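PDB 4XTK: CRISPR-associated endonuclease Cas1, which probably acts as a metal-dependent double-stranded DNA endonuclease in CRISPR adaptive immunity, working as a homodimer that joins a Cas2 homodimer. Local coordinates for residues Gly90-Lys95 and Thr211-Arg216; Gly17-Lys22 and Gly49-Asn54. All coordinates share one frame; numbering follows the deposited sequence.

Contact 1: residues Gly90-Lys95 and Thr211-Arg216; sequences GFLILK and THLDPR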
ATOM      1  N   GLY E  90      -4.516   6.851  -9.870  1.00 42.97           N
ATOM      2  CA  GLY E  90      -4.111   6.162 -11.084  1.00 40.91           C
ATOM      3  C   GLY E  90      -3.440   4.829 -10.813  1.00 40.11           C
ATOM      4  O   GLY E  90      -2.753   4.282 -11.675  1.00 44.02           O
ATOM      5  N   PHE E  91      -3.640   4.311  -9.606  1.00 40.20           N
ATOM      6  CA  PHE E  91      -3.112   3.018  -9.205  1.00 39.30           C
ATOM      7  C   PHE E  91      -3.557   1.936 -10.195  1.00 38.85           C
ATOM      8  O   PHE E  91      -4.741   1.809 -10.514  1.00 45.37           O
ATOM      9  CB  PHE E  91      -3.571   2.710  -7.776  1.00 41.07           C
ATOM     10  CG  PHE E  91      -2.923   1.514  -7.172  1.00 40.11           C
ATOM     11  CD1 PHE E  91      -1.603   1.212  -7.451  1.00 42.03           C
ATOM     12  CD2 PHE E  91      -3.616   0.715  -6.283  1.00 41.12           C
ATOM     13  CE1 PHE E  91      -0.993   0.107  -6.883  1.00 38.79           C
ATOM     14  CE2 PHE E  91      -3.016  -0.385  -5.708  1.00 40.43           C
ATOM     15  CZ  PHE E  91      -1.701  -0.692  -6.009  1.00 38.87           C
ATOM     16  N   LEU E  92      -2.592   1.177 -10.695  1.00 36.66           N
ATOM     17  CA  LEU E  92      -2.804   0.276 -11.826  1.00 39.30           C
ATOM     18  C   LEU E  92      -3.125  -1.185 -11.469  1.00 36.80           C
ATOM     19  O   LEU E  92      -3.159  -2.044 -12.351  1.00 38.94           O
ATOM     20  CB  LEU E  92      -1.578   0.322 -12.731  1.00 38.96           C
ATOM     21  CG  LEU E  92      -1.345   1.699 -13.342  1.00 37.45           C
ATOM     22  CD1 LEU E  92       0.049   1.781 -13.949  1.00 39.10           C
ATOM     23  CD2 LEU E  92      -2.421   2.006 -14.389  1.00 35.46           C
ATOM     24  N   ILE E  93      -3.331  -1.466 -10.187  1.00 35.97           N
ATOM     25  CA  ILE E  93      -3.510  -2.838  -9.727  1.00 37.17           C
ATOM     26  C   ILE E  93      -4.598  -3.608 -10.508  1.00 44.03           C
ATOM     27  O   ILE E  93      -4.394  -4.766 -10.880  1.00 41.63           O
ATOM     28  CB  ILE E  93      -3.813  -2.869  -8.197  1.00 40.37           C
ATOM     29  CG1 ILE E  93      -3.824  -4.304  -7.677  1.00 39.90           C
ATOM     30  CG2 ILE E  93      -5.102  -2.138  -7.848  1.00 39.76           C
ATOM     31  CD1 ILE E  93      -2.492  -4.984  -7.780  1.00 44.31           C
ATOM     32  N   LEU E  94      -5.723  -2.962 -10.801  1.00 39.11           N
ATOM     33  CA  LEU E  94      -6.804  -3.621 -11.523  1.00 40.32           C
ATOM     34  C   LEU E  94      -6.420  -3.869 -12.973  1.00 43.81           C
ATOM     35  O   LEU E  94      -6.756  -4.914 -13.539  1.00 46.19           O
ATOM     36  CB  LEU E  94      -8.092  -2.794 -11.454  1.00 41.27           C
ATOM     37  CG  LEU E  94      -8.640  -2.572 -10.041  1.00 45.52           C
ATOM     38  CD1 LEU E  94      -9.962  -1.830 -10.081  1.00 43.98           C
ATOM     39  CD2 LEU E  94      -8.772  -3.881  -9.274  1.00 44.16           C
ATOM     40  N   LYS E  95      -5.730  -2.909 -13.579  1.00 46.10           N
ATOM     41  CA  LYS E  95      -5.314  -3.071 -14.965  1.00 44.67           C
ATOM     42  C   LYS E  95      -4.321  -4.214 -15.046  1.00 46.05           C
ATOM     43  O   LYS E  95      -4.356  -5.006 -15.989  1.00 45.23           O
ATOM     44  CB  LYS E  95      -4.701  -1.786 -15.520  1.00 37.34           C
ATOM     45  CG  LYS E  95      -5.632  -0.583 -15.525  1.00 47.59           C
ATOM     46  CD  LYS E  95      -6.866  -0.813 -16.371  1.00 59.59           C
ATOM     47  CE  LYS E  95      -6.532  -0.755 -17.847  1.00 70.12           C
ATOM     48  NZ  LYS E  95      -7.749  -0.836 -18.695  1.00 79.71           N
ATOM     49  N   THR E 211       6.107   4.507  -8.494  1.00 41.18           N
ATOM     50  CA  THR E 211       5.170   4.549  -9.624  1.00 42.71           C
ATOM     51  C   THR E 211       3.741   4.192  -9.226  1.00 40.08           C
ATOM     52  O   THR E 211       3.418   4.062  -8.044  1.00 42.05           O
ATOM     53  CB  THR E 211       5.567   3.586 -10.765  1.00 40.12           C
ATOM     54  OG1 THR E 211       5.326   2.232 -10.357  1.00 36.24           O
ATOM     55  CG2 THR E 211       7.024   3.777 -11.162  1.00 32.29           C
ATOM     56  N   HIS E 212       2.888   4.064 -10.235  1.00 34.58           N
ATOM     57  CA  HIS E 212       1.498   3.669 -10.044  1.00 36.04           C
ATOM     58  C   HIS E 212       1.332   2.160 -10.190  1.00 39.80           C
ATOM     59  O   HIS E 212       0.210   1.644 -10.144  1.00 35.65           O
ATOM     60  CB  HIS E 212       0.591   4.389 -11.044  1.00 36.22           C
ATOM     61  CG  HIS E 212       0.548   5.872 -10.865  1.00 37.53           C
ATOM     62  ND1 HIS E 212       0.483   6.744 -11.929  1.00 46.42           N
ATOM     63  CD2 HIS E 212       0.552   6.639  -9.750  1.00 40.51           C
ATOM     64  CE1 HIS E 212       0.458   7.988 -11.478  1.00 45.25           C
ATOM     65  NE2 HIS E 212       0.498   7.951 -10.159  1.00 43.98           N
ATOM     66  N   LEU E 213       2.448   1.462 -10.391  1.00 37.37           N
ATOM     67  CA  LEU E 213       2.444   0.006 -10.530  1.00 32.06           C
ATOM     68  C   LEU E 213       2.453  -0.688  -9.179  1.00 32.27           C
ATOM     69  O   LEU E 213       2.984  -0.161  -8.207  1.00 38.67           O
ATOM     70  CB  LEU E 213       3.643  -0.459 -11.356  1.00 30.95           C
ATOM     71  CG  LEU E 213       3.678  -0.051 -12.830  1.00 35.17           C
ATOM     72  CD1 LEU E 213       5.117  -0.017 -13.350  1.00 29.39           C
ATOM     73  CD2 LEU E 213       2.832  -1.007 -13.659  1.00 31.01           C
ATOM     74  N   ASP E 214       1.840  -1.864  -9.116  1.00 39.71           N
ATOM     75  CA  ASP E 214       2.000  -2.735  -7.959  1.00 37.60           C
ATOM     76  C   ASP E 214       2.996  -3.846  -8.281  1.00 41.80           C
ATOM     77  O   ASP E 214       2.842  -4.568  -9.275  1.00 42.54           O
ATOM     78  CB  ASP E 214       0.668  -3.334  -7.516  1.00 43.54           C
ATOM     79  CG  ASP E 214       0.773  -4.058  -6.184  1.00 56.41           C
ATOM     80  OD1 ASP E 214       1.335  -5.172  -6.153  1.00 64.63           O
ATOM     81  OD2 ASP E 214       0.299  -3.513  -5.165  1.00 57.23           O
ATOM     82  N   PRO E 215       4.026  -3.978  -7.436  1.00 38.08           N
ATOM     83  CA  PRO E 215       5.145  -4.920  -7.568  1.00 36.84           C
ATOM     84  C   PRO E 215       4.755  -6.386  -7.360  1.00 36.93           C
ATOM     85  O   PRO E 215       5.533  -7.268  -7.722  1.00 41.69           O
ATOM     86  CB  PRO E 215       6.108  -4.462  -6.473  1.00 35.88           C
ATOM     87  CG  PRO E 215       5.222  -3.886  -5.435  1.00 36.00           C
ATOM     88  CD  PRO E 215       4.104  -3.215  -6.178  1.00 33.14           C
ATOM     89  N   ARG E 216       3.581  -6.641  -6.786  1.00 37.68           N
ATOM     90  CA  ARG E 216       3.190  -8.012  -6.451  1.00 32.21           C
ATOM     91  C   ARG E 216       2.634  -8.799  -7.631  1.00 31.56           C
ATOM     92  O   ARG E 216       2.470 -10.009  -7.541  1.00 41.08           O
ATOM     93  CB  ARG E 216       2.177  -8.008  -5.312  1.00 31.29           C
ATOM     94  CG  ARG E 216       2.820  -7.622  -4.003  1.00 38.57           C
ATOM     95  CD  ARG E 216       1.809  -7.284  -2.943  1.00 38.37           C
ATOM     96  NE  ARG E 216       1.015  -6.115  -3.290  1.00 32.84           N
ATOM     97  CZ  ARG E 216       0.247  -5.473  -2.419  1.00 38.11           C
ATOM     98  NH1 ARG E 216       0.197  -5.887  -1.158  1.00 37.43           N
ATOM     99  NH2 ARG E 216      -0.462  -4.419  -2.799  1.00 35.80           N
TER
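His212 gives this contact its largest share of buried surface, followed by Phe91, Asp214 and Leu92, and the His212 carbonyl is the polar centre. His212 O takes a hydrogen bond from Leu92 N (2.9 Å, N-H...O 158°). The Phe91 ring approaches the same carbonyl with its edge, CD1 lying 3.3 Å from His212 O. Although CB of Phe91 starts away from the loop, placing CG anti to the backbone N (chi1 -171°) swings the ring back along 211-216. Its CD1-CE1-CZ edge therefore runs past the backbone oxygens to Asp214, where CZ is 3.6 Å from OD2; ring and carboxylate planes are turned 49° apart. Ile93 CB lies over one ring face, and Ile93 CD1 reaches Asp214 CB at 3.6 Å, the two side chains side by side. The His212 side chain contributes mainly its root: CB sits 3.4 Å from Gly90 O. Leu92 CD1 lies against His212 CB and, 3.9 Å away, Leu213 CD2. Arg216 holds Asp214 in a side-on salt bridge, NE to OD1 and NH2 to OD2 (2.6 Å); NH2 also bridges to Asp214 of the second subunit. OD1 accepts from Arg216 N too, closing an Asx turn. Leu92 is the N-cap residue of helix 93-101, so the contact joins the start of that helix to the irregular loop between helices 188-208 and 230-252, with helix 301-316 packed against Leu92 and Leu213 and Phe225 of the second subunit meeting Phe91 edge-to-face.

Contact 2: residues Gly17-Lys22 and Gly49-Asn54; sequences GTLKRK and GEVDLN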
ATOM      1  N   GLY E  17      13.863  19.977   5.535  1.00 67.52           N
ATOM      2  CA  GLY E  17      13.305  21.199   6.076  1.00 67.19           C
ATOM      3  C   GLY E  17      11.979  20.956   6.765  1.00 69.01           C
ATOM      4  O   GLY E  17      11.665  19.833   7.151  1.00 67.59           O
ATOM      5  N   THR E  18      11.196  22.015   6.920  1.00 70.23           N
ATOM      6  CA  THR E  18       9.901  21.900   7.577  1.00 65.37           C
ATOM      7  C   THR E  18       8.763  22.128   6.596  1.00 55.61           C
ATOM      8  O   THR E  18       8.714  23.156   5.920  1.00 57.30           O
ATOM      9  CB  THR E  18       9.759  22.903   8.737  1.00 77.26           C
ATOM     10  OG1 THR E  18      10.835  22.724   9.667  1.00 86.11           O
ATOM     11  CG2 THR E  18       8.439  22.688   9.449  1.00 73.70           C
ATOM     12  N   LEU E  19       7.850  21.165   6.524  1.00 53.08           N
ATOM     13  CA  LEU E  19       6.641  21.310   5.724  1.00 53.15           C
ATOM     14  C   LEU E  19       5.581  22.089   6.499  1.00 63.08           C
ATOM     15  O   LEU E  19       5.207  21.712   7.609  1.00 68.61           O
ATOM     16  CB  LEU E  19       6.099  19.941   5.312  1.00 50.42           C
ATOM     17  CG  LEU E  19       6.964  19.146   4.334  1.00 50.71           C
ATOM     18  CD1 LEU E  19       6.440  17.725   4.165  1.00 50.44           C
ATOM     19  CD2 LEU E  19       7.033  19.853   2.999  1.00 52.25           C
ATOM     20  N   LYS E  20       5.106  23.183   5.914  1.00 68.99           N
ATOM     21  CA  LYS E  20       4.144  24.044   6.589  1.00 76.34           C
ATOM     22  C   LYS E  20       3.090  24.590   5.634  1.00 78.47           C
ATOM     23  O   LYS E  20       3.330  24.730   4.431  1.00 70.15           O
ATOM     24  CB  LYS E  20       4.859  25.209   7.288  1.00 80.35           C
ATOM     25  N   ARG E  21       1.922  24.890   6.189  1.00 82.60           N
ATOM     26  CA  ARG E  21       0.842  25.535   5.454  1.00 80.88           C
ATOM     27  C   ARG E  21       0.821  27.022   5.792  1.00 87.66           C
ATOM     28  O   ARG E  21       0.814  27.391   6.964  1.00 94.48           O
ATOM     29  CB  ARG E  21      -0.501  24.885   5.801  1.00 75.71           C
ATOM     30  CG  ARG E  21      -1.725  25.751   5.513  1.00 83.75           C
ATOM     31  CD  ARG E  21      -2.934  25.266   6.311  1.00 87.93           C
ATOM     32  NE  ARG E  21      -4.206  25.674   5.718  1.00 95.23           N
ATOM     33  CZ  ARG E  21      -4.749  26.880   5.852  1.00109.07           C
ATOM     34  NH1 ARG E  21      -5.912  27.147   5.275  1.00114.05           N
ATOM     35  NH2 ARG E  21      -4.133  27.817   6.560  1.00116.90           N
ATOM     36  N   LYS E  22       0.828  27.875   4.772  1.00 90.88           N
ATOM     37  CA  LYS E  22       0.728  29.314   4.999  1.00101.16           C
ATOM     38  C   LYS E  22      -0.515  29.882   4.319  1.00114.15           C
ATOM     39  O   LYS E  22      -1.522  30.172   4.969  1.00122.04           O
ATOM     40  CB  LYS E  22       1.984  30.028   4.487  1.00 98.29           C
ATOM     41  N   GLY E  49      13.525  13.840   1.605  1.00 58.18           N
ATOM     42  CA  GLY E  49      14.396  14.531   2.534  1.00 54.78           C
ATOM     43  C   GLY E  49      13.979  14.241   3.956  1.00 58.94           C
ATOM     44  O   GLY E  49      13.024  13.507   4.186  1.00 58.14           O
ATOM     45  N   GLU E  50      14.692  14.817   4.916  1.00 64.80           N
ATOM     46  CA  GLU E  50      14.252  14.745   6.297  1.00 70.13           C
ATOM     47  C   GLU E  50      13.357  15.951   6.562  1.00 69.76           C
ATOM     48  O   GLU E  50      13.816  17.088   6.547  1.00 74.81           O
ATOM     49  CB  GLU E  50      15.446  14.714   7.256  1.00 77.38           C
ATOM     50  CG  GLU E  50      16.316  13.468   7.127  1.00 91.81           C
ATOM     51  CD  GLU E  50      15.595  12.193   7.552  1.00102.21           C
ATOM     52  OE1 GLU E  50      14.621  12.282   8.330  1.00107.07           O
ATOM     53  OE2 GLU E  50      16.005  11.098   7.107  1.00103.93           O
ATOM     54  N   VAL E  51      12.073  15.701   6.795  1.00 62.81           N
ATOM     55  CA  VAL E  51      11.122  16.793   6.953  1.00 59.92           C
ATOM     56  C   VAL E  51      10.420  16.788   8.304  1.00 58.30           C
ATOM     57  O   VAL E  51      10.189  15.738   8.899  1.00 51.53           O
ATOM     58  CB  VAL E  51      10.039  16.770   5.849  1.00 53.83           C
ATOM     59  CG1 VAL E  51      10.664  16.996   4.483  1.00 51.67           C
ATOM     60  CG2 VAL E  51       9.257  15.467   5.885  1.00 47.88           C
ATOM     61  N   ASP E  52      10.100  17.986   8.785  1.00 63.11           N
ATOM     62  CA  ASP E  52       9.210  18.150   9.928  1.00 67.77           C
ATOM     63  C   ASP E  52       7.843  18.600   9.429  1.00 64.55           C
ATOM     64  O   ASP E  52       7.746  19.363   8.469  1.00 63.78           O
ATOM     65  CB  ASP E  52       9.764  19.169  10.933  1.00 74.83           C
ATOM     66  CG  ASP E  52      11.109  18.766  11.493  1.00 90.35           C
ATOM     67  OD1 ASP E  52      11.518  17.605  11.281  1.00 98.62           O
ATOM     68  OD2 ASP E  52      11.753  19.607  12.155  1.00 96.38           O
ATOM     69  N   LEU E  53       6.792  18.119  10.077  1.00 63.98           N
ATOM     70  CA  LEU E  53       5.440  18.572   9.778  1.00 61.48           C
ATOM     71  C   LEU E  53       4.550  18.380  10.999  1.00 66.31           C
ATOM     72  O   LEU E  53       4.905  17.658  11.928  1.00 72.06           O
ATOM     73  CB  LEU E  53       4.868  17.838   8.556  1.00 54.54           C
ATOM     74  CG  LEU E  53       4.840  16.305   8.478  1.00 52.07           C
ATOM     75  CD1 LEU E  53       3.580  15.738   9.108  1.00 56.91           C
ATOM     76  CD2 LEU E  53       4.949  15.842   7.032  1.00 44.28           C
ATOM     77  N   ASN E  54       3.406  19.054  11.009  1.00 69.87           N
ATOM     78  CA  ASN E  54       2.427  18.848  12.065  1.00 65.67           C
ATOM     79  C   ASN E  54       1.082  18.394  11.508  1.00 63.52           C
ATOM     80  O   ASN E  54       0.928  18.217  10.298  1.00 64.51           O
ATOM     81  CB  ASN E  54       2.256  20.115  12.905  1.00 64.21           C
ATOM     82  CG  ASN E  54       1.998  21.352  12.071  1.00 65.18           C
ATOM     83  OD1 ASN E  54       1.565  21.273  10.922  1.00 70.90           O
ATOM     84  ND2 ASN E  54       2.269  22.512  12.652  1.00 69.39           N
TER
HETATM   85  O   HOH W   1       1.418  23.852   8.958  1.00 60.47           O
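Leu19 and Asp52 meet through a backbone bond, Leu19 N to Asp52 O (2.7 Å), one of three that tie strand 17-21 to 50-52, where the parallel strand 51-54 begins; the strands cross at -28°. Gly17 supplies the other two, donating from N to Glu50 O (3.1 Å) and accepting at O from Asp52 N (2.9 Å). From Leu19 the side chain leads inward. Its CB lies 3.6 Å from Asp52 O and 4.1 Å from Leu53 CB. With CG beside the backbone N (chi1 -67°), the branch heads toward Val51, CG standing 4.2 Å from Val51 CB. CD1 meets both Leu53 CD2 at 3.7 Å and Val51 CG2 at 4.0 Å, the leucines lying side by side and pointing the same way. Phe57, Leu28 and Ile68 also touch Leu19. Thr18 and Asp52 share the other face, their side chains only brushing each other. Farther along, a water accepts from Arg21 N and donates to Asn54 OD1, an oxygen that also receives Phe57 N at the start of helix 55-63. Strand 51-54 is the outer strand of its sheet within the chain, yet it pairs antiparallel with a strand of the second subunit. The chemistry is thus two-sided: backbone bonds set the register, while buried Leu19, Val51 and Leu53 form an apolar face packed on the interior, and Thr18 and Asp52 a polar one.

Contact 2 closes along the chain before contact 1 opens, and the two do not touch: their centres are 28 Å apart and their nearest atoms about 16 Å. They belong to different parts of the molecule, contact 2 (17-22 with 49-54) to a strand-built region and contact 1 (90-95 with 211-216) to the helical region. What they share is the dimer interface, since both meet the second subunit, one by continuing a sheet into it and the other by ring and salt-bridge contacts. Both lie away from the probable manganese site of Glu155, His221 and Glu236; of the four segments, 211-216 is nearest in sequence to His221.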